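Local coordinates for extracellular solute-binding protein, family 5 (Chelativorans sp., PDB 6WM6) that binds EDTA and related aminopolycarboxylates in the periplasm, probably handing them to an ABC transporter for uptake, at residues A509-S512 with E513-E516; P489-E492 with E493-K497. All coordinates share one frame; numbering follows the deposited sequence.

Contact 1. Residues A509-S512 with E513-E516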
ATOM      1  N   ALA A 509     -15.944  14.038  -4.515  1.00 16.12           N
ATOM      2  CA  ALA A 509     -16.372  15.264  -5.174  1.00 16.45           C
ATOM      3  C   ALA A 509     -15.555  16.443  -4.664  1.00 17.83           C
ATOM      4  O   ALA A 509     -15.097  17.280  -5.448  1.00 20.11           O
ATOM      5  CB  ALA A 509     -17.861  15.489  -4.965  1.00 17.99           C
ATOM      6  N   ILE A 510     -15.343  16.515  -3.345  1.00 15.89           N
ATOM      7  CA  ILE A 510     -14.556  17.604  -2.766  1.00 16.62           C
ATOM      8  C   ILE A 510     -13.094  17.495  -3.194  1.00 16.46           C
ATOM      9  O   ILE A 510     -12.478  18.467  -3.660  1.00 17.29           O
ATOM     10  CB  ILE A 510     -14.692  17.568  -1.238  1.00 17.09           C
ATOM     11  CG1 ILE A 510     -16.139  17.839  -0.783  1.00 17.93           C
ATOM     12  CG2 ILE A 510     -13.731  18.583  -0.602  1.00 17.83           C
ATOM     13  CD1 ILE A 510     -16.397  17.380   0.647  1.00 19.65           C
ATOM     14  N   LEU A 511     -12.514  16.303  -3.039  1.00 15.66           N
ATOM     15  CA  LEU A 511     -11.090  16.092  -3.274  1.00 15.94           C
ATOM     16  C   LEU A 511     -10.707  16.287  -4.736  1.00 16.62           C
ATOM     17  O   LEU A 511      -9.540  16.624  -5.025  1.00 16.62           O
ATOM     18  CB  LEU A 511     -10.706  14.697  -2.785  1.00 16.29           C
ATOM     19  CG  LEU A 511      -9.211  14.367  -2.752  1.00 16.67           C
ATOM     20  CD1 LEU A 511      -8.514  15.181  -1.695  1.00 17.63           C
ATOM     21  CD2 LEU A 511      -9.029  12.888  -2.480  1.00 17.23           C
ATOM     22  N   SER A 512     -11.651  16.117  -5.658  1.00 16.65           N
ATOM     23  CA  SER A 512     -11.357  16.325  -7.072  1.00 17.47           C
ATOM     24  C   SER A 512     -10.712  17.687  -7.326  1.00 18.17           C
ATOM     25  O   SER A 512      -9.840  17.799  -8.190  1.00 17.48           O
ATOM     26  CB  SER A 512     -12.634  16.181  -7.914  1.00 19.22           C
ATOM     27  OG  SER A 512     -13.081  14.843  -7.909  1.00 23.96           O
ATOM     28  N   GLU A 513     -11.142  18.731  -6.606  1.00 16.58           N
ATOM     29  CA  GLU A 513     -10.549  20.053  -6.790  1.00 17.63           C
ATOM     30  C   GLU A 513      -9.073  20.058  -6.437  1.00 18.98           C
ATOM     31  O   GLU A 513      -8.263  20.731  -7.102  1.00 18.89           O
ATOM     32  CB  GLU A 513     -11.322  21.090  -5.967  1.00 18.48           C
ATOM     33  CG  GLU A 513     -10.885  22.509  -6.277  1.00 22.30           C
ATOM     34  CD  GLU A 513     -11.554  23.570  -5.413  1.00 28.62           C
ATOM     35  OE1 GLU A 513     -12.387  23.234  -4.534  1.00 25.73           O
ATOM     36  OE2 GLU A 513     -11.237  24.770  -5.615  1.00 28.37           O
ATOM     37  N   ALA A 514      -8.688  19.322  -5.398  1.00 17.11           N
ATOM     38  CA  ALA A 514      -7.278  19.239  -5.034  1.00 17.56           C
ATOM     39  C   ALA A 514      -6.487  18.477  -6.085  1.00 17.02           C
ATOM     40  O   ALA A 514      -5.348  18.829  -6.372  1.00 17.62           O
ATOM     41  CB  ALA A 514      -7.118  18.571  -3.672  1.00 19.28           C
ATOM     42  N   ASP A 515      -7.070  17.442  -6.679  1.00 17.08           N
ATOM     43  CA  ASP A 515      -6.412  16.719  -7.758  1.00 17.62           C
ATOM     44  C   ASP A 515      -6.137  17.647  -8.932  1.00 16.97           C
ATOM     45  O   ASP A 515      -5.049  17.606  -9.531  1.00 17.86           O
ATOM     46  CB  ASP A 515      -7.283  15.529  -8.169  1.00 17.03           C
ATOM     47  CG  ASP A 515      -6.546  14.426  -8.907  1.00 19.19           C
ATOM     48  OD1 ASP A 515      -5.298  14.297  -8.825  1.00 18.90           O
ATOM     49  OD2 ASP A 515      -7.242  13.632  -9.574  1.00 18.93           O
ATOM     50  N   GLU A 516      -7.099  18.508  -9.278  1.00 17.67           N
ATOM     51  CA  GLU A 516      -6.895  19.475 -10.359  1.00 18.18           C
ATOM     52  C   GLU A 516      -5.725  20.394 -10.038  1.00 18.53           C
ATOM     53  O   GLU A 516      -4.839  20.606 -10.873  1.00 17.65           O
ATOM     54  CB  GLU A 516      -8.176  20.299 -10.576  1.00 20.03           C
ATOM     55  CG  GLU A 516      -9.431  19.490 -10.930  1.00 18.76           C
ATOM     56  CD  GLU A 516      -9.559  19.076 -12.374  1.00 25.86           C
ATOM     57  OE1 GLU A 516      -8.767  19.527 -13.215  1.00 28.42           O
ATOM     58  OE2 GLU A 516     -10.503  18.291 -12.685  1.00 28.28           O
TER
HETATM   59  O   HOH W   1     -13.428  21.095  -3.235  1.00 22.40           O
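The carboxylate of Glu-513 is reached at OE1 by a water that also donates to the carbonyl oxygen of Ile-510, at 2.7 Å from Glu-513 OE1 and 2.8 Å from Ile-510 O. The methyl CD1 of Ile-494 lies over one face of this flat group. With CG anti to the backbone N (chi1 -171°) and the rest of the chain extended, glutamate suits this exposed place, since its end can share a water with the backbone while its side chain reaches across to Ile-494 and Lys-490 of helix 489-499. The other two carboxylates serve partners beyond the two segments. Asp-515 OD1 accepts from Val-354 N and its OD2 meets Arg-366 and Ser-353, which probably offsets the cost of burying the charge. A chi1 of -59° sets CG of Glu-516 beside its backbone N, 3.2 Å from Ser-512 O; the bend at chi2 then turns the carboxylate, which pairs with Arg-366 and Arg-370.

All of this sits on helix 504-521 of a family 5 solute-binding protein, where the winding is locally tighter than in a regular alpha-helix. Glu-513 N bonds to Ile-510 O at 3.2 Å, three residues back in the 3-10 manner, with the donor lifted 44° out of the carbonyl plane, and Ala-509 O stays 4.4 Å from Glu-513 N. The bridging water is a second donor to Ile-510 O. Regular i to i+4 bonding is found from Asp-515 N to Leu-511 O (3.1 Å) and from Glu-516 N to Ser-512 O; Ala-514 N adds a weak bond to Leu-511 O. Small Ala-514 fits the buried face beside Leu-511, whose CD1 touches its CB at 4.2 Å, while Ser-512 turns OG back to Ala-508 O.

Contact 2. Residues P489-E492 with E493-K497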
ATOM      1  N   PRO A 489      -1.752  26.039   0.518  1.00 23.68           N
ATOM      2  CA  PRO A 489      -2.778  25.973   1.570  1.00 23.78           C
ATOM      3  C   PRO A 489      -4.158  25.615   1.045  1.00 22.42           C
ATOM      4  O   PRO A 489      -4.950  25.031   1.792  1.00 24.61           O
ATOM      5  CB  PRO A 489      -2.739  27.371   2.198  1.00 27.13           C
ATOM      6  CG  PRO A 489      -1.352  27.871   1.895  1.00 31.67           C
ATOM      7  CD  PRO A 489      -1.020  27.319   0.534  1.00 26.87           C
ATOM      8  N   LYS A 490      -4.483  25.958  -0.200  1.00 22.09           N
ATOM      9  CA  LYS A 490      -5.793  25.598  -0.748  1.00 21.41           C
ATOM     10  C   LYS A 490      -5.932  24.088  -0.926  1.00 20.36           C
ATOM     11  O   LYS A 490      -6.982  23.517  -0.607  1.00 20.56           O
ATOM     12  CB  LYS A 490      -6.015  26.334  -2.070  1.00 24.67           C
ATOM     13  CG  LYS A 490      -7.371  26.107  -2.722  1.00 43.26           C
ATOM     14  CD  LYS A 490      -8.528  26.466  -1.800  1.00 65.28           C
ATOM     15  CE  LYS A 490      -9.860  26.416  -2.544  1.00 74.54           C
ATOM     16  NZ  LYS A 490     -11.017  26.759  -1.669  1.00 79.21           N
ATOM     17  N   ILE A 491      -4.886  23.424  -1.423  1.00 20.17           N
ATOM     18  CA  ILE A 491      -4.902  21.966  -1.500  1.00 19.47           C
ATOM     19  C   ILE A 491      -5.119  21.374  -0.120  1.00 19.54           C
ATOM     20  O   ILE A 491      -5.911  20.431   0.053  1.00 18.68           O
ATOM     21  CB  ILE A 491      -3.612  21.452  -2.149  1.00 20.52           C
ATOM     22  CG1 ILE A 491      -3.617  21.793  -3.648  1.00 21.98           C
ATOM     23  CG2 ILE A 491      -3.455  19.931  -1.913  1.00 21.06           C
ATOM     24  CD1 ILE A 491      -2.357  21.389  -4.367  1.00 23.03           C
ATOM     25  N   GLU A 492      -4.417  21.910   0.891  1.00 20.02           N
ATOM     26  CA  GLU A 492      -4.532  21.352   2.236  1.00 19.63           C
ATOM     27  C   GLU A 492      -5.941  21.551   2.787  1.00 19.70           C
ATOM     28  O   GLU A 492      -6.497  20.651   3.420  1.00 21.12           O
ATOM     29  CB  GLU A 492      -3.476  21.992   3.147  1.00 21.88           C
ATOM     30  CG  GLU A 492      -2.085  21.803   2.600  1.00 24.90           C
ATOM     31  CD  GLU A 492      -0.993  22.195   3.568  1.00 34.49           C
ATOM     32  OE1 GLU A 492      -1.292  22.404   4.761  1.00 41.16           O
ATOM     33  OE2 GLU A 492       0.164  22.282   3.121  1.00 25.42           O
ATOM     34  N   GLU A 493      -6.531  22.716   2.547  1.00 20.56           N
ATOM     35  CA  GLU A 493      -7.887  22.986   3.005  1.00 21.21           C
ATOM     36  C   GLU A 493      -8.871  22.019   2.356  1.00 18.60           C
ATOM     37  O   GLU A 493      -9.768  21.479   3.025  1.00 19.81           O
ATOM     38  CB  GLU A 493      -8.251  24.432   2.692  1.00 23.25           C
ATOM     39  CG  GLU A 493      -9.702  24.812   2.946  1.00 42.95           C
ATOM     40  CD  GLU A 493     -10.015  26.228   2.482  1.00 65.18           C
ATOM     41  OE1 GLU A 493      -9.204  26.803   1.723  1.00 66.40           O
ATOM     42  OE2 GLU A 493     -11.069  26.765   2.881  1.00 69.60           O
ATOM     43  N   ILE A 494      -8.726  21.791   1.050  1.00 18.23           N
ATOM     44  CA  ILE A 494      -9.616  20.878   0.349  1.00 16.83           C
ATOM     45  C   ILE A 494      -9.488  19.465   0.892  1.00 17.72           C
ATOM     46  O   ILE A 494     -10.499  18.784   1.111  1.00 18.54           O
ATOM     47  CB  ILE A 494      -9.320  20.911  -1.160  1.00 17.57           C
ATOM     48  CG1 ILE A 494      -9.698  22.258  -1.779  1.00 19.62           C
ATOM     49  CG2 ILE A 494     -10.080  19.780  -1.870  1.00 18.10           C
ATOM     50  CD1 ILE A 494      -9.000  22.526  -3.084  1.00 20.06           C
ATOM     51  N   ILE A 495      -8.256  19.005   1.121  1.00 17.52           N
ATOM     52  CA  ILE A 495      -8.050  17.659   1.643  1.00 17.75           C
ATOM     53  C   ILE A 495      -8.711  17.516   3.009  1.00 17.00           C
ATOM     54  O   ILE A 495      -9.349  16.499   3.295  1.00 18.30           O
ATOM     55  CB  ILE A 495      -6.543  17.319   1.675  1.00 18.01           C
ATOM     56  CG1 ILE A 495      -6.000  17.152   0.261  1.00 17.35           C
ATOM     57  CG2 ILE A 495      -6.297  16.083   2.538  1.00 18.77           C
ATOM     58  CD1 ILE A 495      -4.479  17.068   0.169  1.00 19.33           C
ATOM     59  N   GLY A 496      -8.620  18.553   3.842  1.00 18.85           N
ATOM     60  CA  GLY A 496      -9.235  18.490   5.156  1.00 19.23           C
ATOM     61  C   GLY A 496     -10.751  18.427   5.077  1.00 18.49           C
ATOM     62  O   GLY A 496     -11.394  17.654   5.802  1.00 20.65           O
ATOM     63  N   LYS A 497     -11.347  19.211   4.173  1.00 18.66           N
ATOM     64  CA  LYS A 497     -12.794  19.126   3.987  1.00 19.64           C
ATOM     65  C   LYS A 497     -13.194  17.757   3.455  1.00 18.64           C
ATOM     66  O   LYS A 497     -14.196  17.179   3.885  1.00 18.77           O
ATOM     67  CB  LYS A 497     -13.270  20.223   3.035  1.00 21.24           C
ATOM     68  CG  LYS A 497     -13.230  21.605   3.668  1.00 24.47           C
ATOM     69  CD  LYS A 497     -13.586  22.698   2.681  1.00 41.17           C
ATOM     70  CE  LYS A 497     -13.576  24.062   3.359  1.00 57.87           C
ATOM     71  NZ  LYS A 497     -13.890  25.157   2.400  1.00 69.05           N
TER
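Glu-493 lies between two lysines, Lys-490 one turn before it and Lys-497 one turn after it, and the three make a salt-bridge network on the exposed face of the helix. Each carboxylate oxygen has its own partner: OE2 takes a weak hydrogen bond from Lys-497 NZ at 3.3 Å, whereas OE1 meets Lys-490 NZ in a long bridge at 3.8 Å. Lys-490 gets there by bending at chi2 (56°), which swings its chain toward the following turn, so that its CD also passes 3.6 Å from Glu-493 OE1. The shared acid probably eases the repulsion between the two ammonium groups.

The aliphatic part of Lys-490 crosses the end of Ile-494, CG to CD1 4.0 Å, so its methylenes probably cover part of buried Ile-494 while the ammonium stays on the exposed side. Ile-491 and Ile-495 lie side by side and point the same way, CG2 of the first 3.7 Å from CD1 of the second; the beta-branched side chains present methyls to each other on the buried side.

Backbone bonding is regular alpha-helical, from Glu-493 N to Pro-489 O (2.9 Å) on to Gly-496 N to Glu-492 O (3.0 Å), and Lys-497 N to Glu-493 O carries the pattern on. Proline suits the first turn, where its lack of an N-H costs no helical bond, and Asp-488 OD1 accepts from Lys-490 N there. Glu-492 is salt-bridged to Arg-477.

Ile-494 and Ile-495 face helix 504-521, while Ile-495 also rests on Phe-475 and Leu-476, in the loop that follows helix 467-474.

Going from the N terminus, contact 2 comes first, on helix 489-499, and is complete before contact 1 begins on helix 504-521. Each spans about two helical turns and closes no long loop; they stand in series, neither nested nor crossing, with centres about 9 Å apart. The short connection between the helices brings their apolar faces together: Ala-514 CB lies 3.7 Å from Ile-494 CG2, and Leu-511 CD1 is equally close to Ile-495 CG1. Contact 1 also reaches residues 353-356 and helix 366-369, and its helix leads into strand 524-537 of the seven-stranded sheet, whereas contact 2 reaches back to the loop after helix 467-474.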